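Local coordinates for 3-oxoacyl-[acyl-carrier-protein] synthase 3 (Micrococcus luteus NCTC 2665, PDB 4EWP), which probably catalyses the first condensation of bacterial fatty acid synthesis, joining an acetyl unit from acetyl-CoA to two carbons of malonyl-ACP, at residues Ala124-Gly129 with Val145-Val150; Ala310-Ala315 with Ala331-Phe336; Val87-Val92 with Pro99-Leu104. All blocks are in the same frame, centred on the assembly; numbering follows the deposited sequence.

How the interactions relate
Interaction 1 lies between the others, its centre about 10 Å from those of interactions 2 and 3, whose centres are about 19 Å and nearest atoms about 6 Å apart. Interactions 1 and 3 use neighbouring parallel strands of one sheet, where Ser90 N probably bonds to Val148 O at 2.7 Å. Interactions 1 and 2 meet where helix 125-138 faces helix 311-322 and strand 330-337: Tyr126 OH probably bonds to Gln333 OE1 at 3.0 Å, and Tyr126 CE1 packs on Ile312 CG2 at 3.5 Å. Beside this pair lie the predicted catalytic residues: the Tyr126 side chain is about 8 Å from those of Cys123 and His275, Gly335 about 4 Å from that of His275. Interaction 3 lies away from them.

Interaction 1 of 3, residues Ala124-Gly129 with Val145-Val150; sequences AGYCYG and VLVVGV
In the beta-alpha-beta crossover that leads from strand 116-120 through helix 125-138 to strand 144-152, Val147 presses its two methyl groups onto the start of the helix, at Gly129 and, less closely, Tyr126. CG1 of Val147, anti to its own backbone N (chi1 180°), points to the helix backbone and lies 3.9 Å from Gly129 CA. The other branch, Val147 CG2, meets the carbonyl, 3.7 Å from Gly129 O. Lacking a side chain, Gly129 lets the valine come this near. Tyr126 adds a looser touch: its CD2 is 4.3 Å from Val147 CG1, with the methyl oblique to the ring. Two residues further along the strand, Gly149 faces Tyr126 with the two CA atoms 5.1 Å apart, so glycines on both elements bring helix and sheet together. An alanine in place of Val147 would lose both branches and is likely to open a gap over Gly129 while leaving Tyr126 without its methyl neighbour on this strand. On the same strand face Val145 and Val147 also pack on Ala133, later in the helix. Such a buried helix, starting two residues after the predicted active-site Cys123 and lying against its sheet, is characteristic of the thiolase fold.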
# COMPACT_ATOMS: atom_id res chain seq x y z
N ALA A 124 0.46 -9.09 -8.26
CA ALA A 124 -0.40 -9.86 -7.37
C ALA A 124 -1.34 -8.91 -6.63
O ALA A 124 -2.14 -9.35 -5.80
CB ALA A 124 0.42 -10.69 -6.38
N GLY A 125 -1.25 -7.62 -6.94
CA GLY A 125 -1.94 -6.58 -6.18
C GLY A 125 -3.45 -6.71 -6.07
O GLY A 125 -4.03 -6.42 -5.02
N TYR A 126 -4.10 -7.13 -7.15
CA TYR A 126 -5.55 -7.32 -7.08
C TYR A 126 -5.91 -8.49 -6.17
O TYR A 126 -6.84 -8.38 -5.37
CB TYR A 126 -6.13 -7.50 -8.47
CG TYR A 126 -7.45 -8.21 -8.50
CD1 TYR A 126 -7.51 -9.58 -8.68
CD2 TYR A 126 -8.64 -7.52 -8.36
CE1 TYR A 126 -8.71 -10.25 -8.72
CE2 TYR A 126 -9.85 -8.17 -8.40
CZ TYR A 126 -9.88 -9.54 -8.59
OH TYR A 126 -11.07 -10.22 -8.62
N CYS A 127 -5.18 -9.60 -6.26
CA CYS A 127 -5.44 -10.75 -5.38
C CYS A 127 -5.12 -10.44 -3.91
O CYS A 127 -5.77 -10.98 -3.01
CB CYS A 127 -4.69 -12.00 -5.85
SG CYS A 127 -5.44 -12.77 -7.32
N TYR A 128 -4.11 -9.60 -3.67
CA TYR A 128 -3.82 -9.11 -2.31
C TYR A 128 -4.99 -8.23 -1.87
O TYR A 128 -5.42 -8.31 -0.73
CB TYR A 128 -2.50 -8.29 -2.27
CG TYR A 128 -1.26 -9.07 -1.87
CD1 TYR A 128 -0.79 -10.14 -2.64
CD2 TYR A 128 -0.55 -8.72 -0.72
CE1 TYR A 128 0.36 -10.86 -2.26
CE2 TYR A 128 0.59 -9.43 -0.33
CZ TYR A 128 1.04 -10.49 -1.10
OH TYR A 128 2.17 -11.19 -0.71
N GLY A 129 -5.49 -7.40 -2.78
CA GLY A 129 -6.63 -6.55 -2.49
C GLY A 129 -7.84 -7.38 -2.09
O GLY A 129 -8.56 -7.05 -1.16
N VAL A 145 -16.57 -3.32 0.11
CA VAL A 145 -15.20 -2.89 -0.11
C VAL A 145 -14.95 -2.82 -1.60
O VAL A 145 -15.24 -3.78 -2.34
CB VAL A 145 -14.18 -3.87 0.55
CG1 VAL A 145 -12.71 -3.43 0.32
CG2 VAL A 145 -14.47 -4.00 2.03
N LEU A 146 -14.43 -1.69 -2.04
CA LEU A 146 -14.05 -1.53 -3.44
C LEU A 146 -12.58 -1.89 -3.59
O LEU A 146 -11.76 -1.41 -2.83
CB LEU A 146 -14.27 -0.09 -3.88
CG LEU A 146 -13.75 0.26 -5.27
CD1 LEU A 146 -14.59 -0.41 -6.38
CD2 LEU A 146 -13.70 1.75 -5.44
N VAL A 147 -12.26 -2.76 -4.56
CA VAL A 147 -10.87 -3.10 -4.86
C VAL A 147 -10.56 -2.74 -6.31
O VAL A 147 -11.28 -3.16 -7.23
CB VAL A 147 -10.57 -4.60 -4.63
CG1 VAL A 147 -9.11 -4.90 -4.96
CG2 VAL A 147 -10.89 -5.00 -3.21
N VAL A 148 -9.52 -1.96 -6.53
CA VAL A 148 -9.15 -1.54 -7.87
C VAL A 148 -7.72 -1.93 -8.15
O VAL A 148 -6.80 -1.51 -7.44
CB VAL A 148 -9.30 -0.01 -8.05
CG1 VAL A 148 -8.95 0.37 -9.47
CG2 VAL A 148 -10.73 0.40 -7.78
N GLY A 149 -7.51 -2.74 -9.18
CA GLY A 149 -6.16 -3.00 -9.66
C GLY A 149 -5.98 -2.06 -10.83
O GLY A 149 -6.81 -2.08 -11.75
N VAL A 150 -4.95 -1.23 -10.81
CA VAL A 150 -4.82 -0.17 -11.82
C VAL A 150 -3.37 0.24 -12.03
O VAL A 150 -2.61 0.34 -11.08
CB VAL A 150 -5.71 1.07 -11.47
CG1 VAL A 150 -5.47 1.55 -10.04
CG2 VAL A 150 -5.49 2.21 -12.47

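Interaction 2 of 3, residues Ala310-Ala315 with Ala331-Phe336; sequences ASIPLA and ALQIGF
Ile312, near the start of helix 311-322, carries the whole contact with Gln333, Ile334 and Gly335 of strand 330-337. The tight part is at the end of its longer branch. CG1 turns anti to the carbonyl carbon and the chain runs on extended (chi2 170°), which brings CD1 against the peptide group joining Ile334 and Gly335. There Ile312 CD1 is 3.5 Å from Ile334 O and 3.7 Å from Gly335 N, lying on the bare peptide; a CB on Gly335 would come close to it. The looser part belongs to the shorter branch: Ile312 CG2 lies 3.9 Å from Gln333 CB and 4.0 Å from Gln333 OE1, the two side chains crossing at about a right angle. Neither part faces solvent: all four residues are buried. The amide of Gln333 is satisfied: NE2 bonds to Gln345 OE1 on the adjoining strand, and OE1 takes the Tyr126 hydroxyl. The short helix and strand segments run roughly antiparallel (150°), their axes 9.5 Å apart at closest. Ser311 OG bonds to ND1 of the predicted catalytic His275. Ile312 also packs on Ile273 of strand 269-274, while Ile334 turns to Val254 of helix 240-262 on the far face.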
# COMPACT_ATOMS: atom_id res chain seq x y z
N ALA A 310 -4.27 -4.74 -12.83
CA ALA A 310 -5.52 -4.62 -13.56
C ALA A 310 -5.88 -5.94 -14.25
O ALA A 310 -7.04 -6.16 -14.61
CB ALA A 310 -5.39 -3.52 -14.60
N SER A 311 -4.88 -6.80 -14.46
CA SER A 311 -5.06 -7.87 -15.45
C SER A 311 -6.21 -8.83 -15.15
O SER A 311 -7.01 -9.14 -16.04
CB SER A 311 -3.75 -8.62 -15.70
OG SER A 311 -3.58 -9.71 -14.81
N ILE A 312 -6.33 -9.29 -13.91
CA ILE A 312 -7.33 -10.30 -13.61
C ILE A 312 -8.77 -9.78 -13.67
O ILE A 312 -9.62 -10.40 -14.32
CB ILE A 312 -7.05 -10.99 -12.27
CG1 ILE A 312 -5.81 -11.88 -12.41
CG2 ILE A 312 -8.27 -11.81 -11.81
CD1 ILE A 312 -5.30 -12.44 -11.08
N PRO A 313 -9.06 -8.65 -13.00
CA PRO A 313 -10.44 -8.17 -13.11
C PRO A 313 -10.80 -7.77 -14.55
O PRO A 313 -11.95 -7.99 -14.95
CB PRO A 313 -10.49 -6.95 -12.16
CG PRO A 313 -9.03 -6.55 -11.94
CD PRO A 313 -8.22 -7.82 -12.10
N LEU A 314 -9.85 -7.22 -15.30
CA LEU A 314 -10.11 -6.93 -16.71
C LEU A 314 -10.50 -8.19 -17.48
O LEU A 314 -11.45 -8.19 -18.26
CB LEU A 314 -8.91 -6.24 -17.38
CG LEU A 314 -8.70 -4.74 -17.17
CD1 LEU A 314 -7.45 -4.28 -17.89
CD2 LEU A 314 -9.92 -3.94 -17.66
N ALA A 315 -9.76 -9.28 -17.25
CA ALA A 315 -10.00 -10.54 -17.95
C ALA A 315 -11.32 -11.15 -17.48
O ALA A 315 -12.05 -11.74 -18.27
CB ALA A 315 -8.86 -11.51 -17.71
N ALA A 331 -14.52 -19.43 -10.29
CA ALA A 331 -13.32 -19.04 -11.01
C ALA A 331 -12.11 -19.07 -10.09
O ALA A 331 -12.15 -18.56 -8.97
CB ALA A 331 -13.49 -17.65 -11.60
N LEU A 332 -11.03 -19.69 -10.56
CA LEU A 332 -9.75 -19.63 -9.87
C LEU A 332 -9.01 -18.40 -10.39
O LEU A 332 -8.79 -18.26 -11.60
CB LEU A 332 -8.92 -20.89 -10.14
CG LEU A 332 -7.47 -20.96 -9.66
CD1 LEU A 332 -7.40 -20.89 -8.15
CD2 LEU A 332 -6.83 -22.23 -10.15
N GLN A 333 -8.65 -17.50 -9.49
CA GLN A 333 -7.85 -16.33 -9.88
C GLN A 333 -6.56 -16.38 -9.12
O GLN A 333 -6.53 -16.71 -7.94
CB GLN A 333 -8.59 -15.03 -9.60
CG GLN A 333 -9.12 -14.95 -8.20
CD GLN A 333 -9.91 -13.68 -7.99
OE1 GLN A 333 -10.64 -13.22 -8.88
NE2 GLN A 333 -9.76 -13.08 -6.80
N ILE A 334 -5.47 -16.07 -9.82
CA ILE A 334 -4.16 -16.17 -9.21
C ILE A 334 -3.24 -15.16 -9.87
O ILE A 334 -3.06 -15.19 -11.09
CB ILE A 334 -3.60 -17.60 -9.34
CG1 ILE A 334 -2.19 -17.67 -8.75
CG2 ILE A 334 -3.57 -18.05 -10.81
CD1 ILE A 334 -1.71 -19.10 -8.56
N GLY A 335 -2.71 -14.25 -9.07
CA GLY A 335 -1.79 -13.22 -9.55
C GLY A 335 -0.41 -13.38 -8.94
O GLY A 335 -0.27 -13.95 -7.86
N PHE A 336 0.60 -12.86 -9.63
CA PHE A 336 1.99 -13.09 -9.27
C PHE A 336 2.87 -12.02 -9.91
O PHE A 336 2.75 -11.74 -11.10
CB PHE A 336 2.44 -14.49 -9.70
CG PHE A 336 1.94 -14.92 -11.08
CD1 PHE A 336 2.74 -14.75 -12.20
CD2 PHE A 336 0.70 -15.51 -11.24
CE1 PHE A 336 2.30 -15.13 -13.46
CE2 PHE A 336 0.24 -15.89 -12.49
CZ PHE A 336 1.05 -15.70 -13.61

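Interaction 3 of 3, residues Val87-Val92 with Pro99-Leu104; sequences VIVSTV and PSAAAL
The carboxylate of Asp118 is gripped by the backbone of two residues that pack on Val89: Ala101 N bonds to its OD2 and Ala102 N to its OD1. Asp118 lies on strand 116-120, which completes a beta-alpha-beta unit with strand 86-90 and helix 101-108, and strand 86-90 and the start of the helix pack through small apolar groups. Val89 makes the closest touch. Val89 CG2, set beside its own backbone N, lies 3.6 Å from Ala102 CA and 3.7 Å from Ala102 CB. The other branch, Val89 CG1, reaches Ala101 CB only at 4.4 Å. Val87, two residues earlier on the same strand face, adds its CG1 at 4.0 Å from Ala102 O. With alanines at both Ala101 and Ala102, the backbones come near enough to put Val89 CA 5.3 Å from Ala102 CA. Past the strand end, Thr91 OG1 accepts from Thr93 N, and its one proton serves Val150 O or Glu151 OE1. Trp197 of the second subunit donates NE1 to Ser100 O and packs on Pro99, which places this helix start at the dimer interface. Ser100 is the N-cap: its OG accepts from Ala103 N at 3.3 Å, a bent bond of 143°.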
# COMPACT_ATOMS: atom_id res chain seq x y z
N VAL A 87 -11.93 1.57 0.41
CA VAL A 87 -11.48 1.69 -0.96
C VAL A 87 -10.03 1.25 -0.98
O VAL A 87 -9.19 1.86 -0.33
CB VAL A 87 -11.54 3.16 -1.46
CG1 VAL A 87 -10.92 3.29 -2.83
CG2 VAL A 87 -12.98 3.68 -1.48
N ILE A 88 -9.73 0.18 -1.72
CA ILE A 88 -8.36 -0.32 -1.80
C ILE A 88 -7.89 -0.21 -3.23
O ILE A 88 -8.50 -0.75 -4.16
CB ILE A 88 -8.26 -1.80 -1.36
CG1 ILE A 88 -8.81 -1.99 0.05
CG2 ILE A 88 -6.82 -2.28 -1.43
CD1 ILE A 88 -8.77 -3.43 0.52
N VAL A 89 -6.80 0.52 -3.43
CA VAL A 89 -6.27 0.71 -4.77
C VAL A 89 -4.91 0.05 -4.87
O VAL A 89 -3.97 0.40 -4.15
CB VAL A 89 -6.17 2.19 -5.15
CG1 VAL A 89 -5.33 2.33 -6.42
CG2 VAL A 89 -7.56 2.80 -5.30
N SER A 90 -4.81 -0.93 -5.75
CA SER A 90 -3.57 -1.65 -5.89
C SER A 90 -2.85 -1.18 -7.14
O SER A 90 -3.28 -1.46 -8.25
CB SER A 90 -3.85 -3.14 -5.93
OG SER A 90 -2.70 -3.82 -6.37
N THR A 91 -1.75 -0.45 -6.95
CA THR A 91 -1.02 0.17 -8.06
C THR A 91 0.41 0.48 -7.65
O THR A 91 0.68 0.72 -6.48
CB THR A 91 -1.68 1.50 -8.46
OG1 THR A 91 -0.97 2.08 -9.56
CG2 THR A 91 -1.62 2.49 -7.32
N VAL A 92 1.33 0.50 -8.62
CA VAL A 92 2.70 0.93 -8.35
C VAL A 92 3.12 2.06 -9.27
O VAL A 92 4.29 2.40 -9.34
CB VAL A 92 3.72 -0.22 -8.54
CG1 VAL A 92 3.46 -1.35 -7.56
CG2 VAL A 92 3.71 -0.74 -10.00
N PRO A 99 -0.04 12.03 -1.14
CA PRO A 99 -0.92 11.00 -0.58
C PRO A 99 -1.31 9.94 -1.61
O PRO A 99 -0.86 10.00 -2.75
CB PRO A 99 -2.17 11.79 -0.15
CG PRO A 99 -1.96 13.24 -0.62
CD PRO A 99 -0.75 13.27 -1.49
N SER A 100 -2.15 8.99 -1.23
CA SER A 100 -2.47 7.88 -2.09
C SER A 100 -3.42 8.27 -3.23
O SER A 100 -4.06 9.32 -3.20
CB SER A 100 -3.12 6.77 -1.27
OG SER A 100 -4.37 7.23 -0.78
N ALA A 101 -3.52 7.39 -4.21
CA ALA A 101 -4.46 7.54 -5.31
C ALA A 101 -5.85 7.22 -4.79
O ALA A 101 -6.85 7.81 -5.21
CB ALA A 101 -4.08 6.58 -6.41
N ALA A 102 -5.90 6.26 -3.87
CA ALA A 102 -7.15 5.77 -3.32
C ALA A 102 -7.98 6.91 -2.75
O ALA A 102 -9.22 6.91 -2.85
CB ALA A 102 -6.87 4.72 -2.23
N ALA A 103 -7.30 7.88 -2.14
CA ALA A 103 -8.00 8.98 -1.48
C ALA A 103 -8.67 9.86 -2.52
O ALA A 103 -9.78 10.34 -2.29
CB ALA A 103 -7.03 9.79 -0.59
N LEU A 104 -8.01 10.05 -3.66
CA LEU A 104 -8.64 10.75 -4.79
C LEU A 104 -9.82 9.96 -5.34
O LEU A 104 -10.89 10.51 -5.59
CB LEU A 104 -7.64 11.00 -5.93
CG LEU A 104 -6.64 12.15 -5.80
CD1 LEU A 104 -5.64 12.10 -6.95
CD2 LEU A 104 -7.35 13.50 -5.77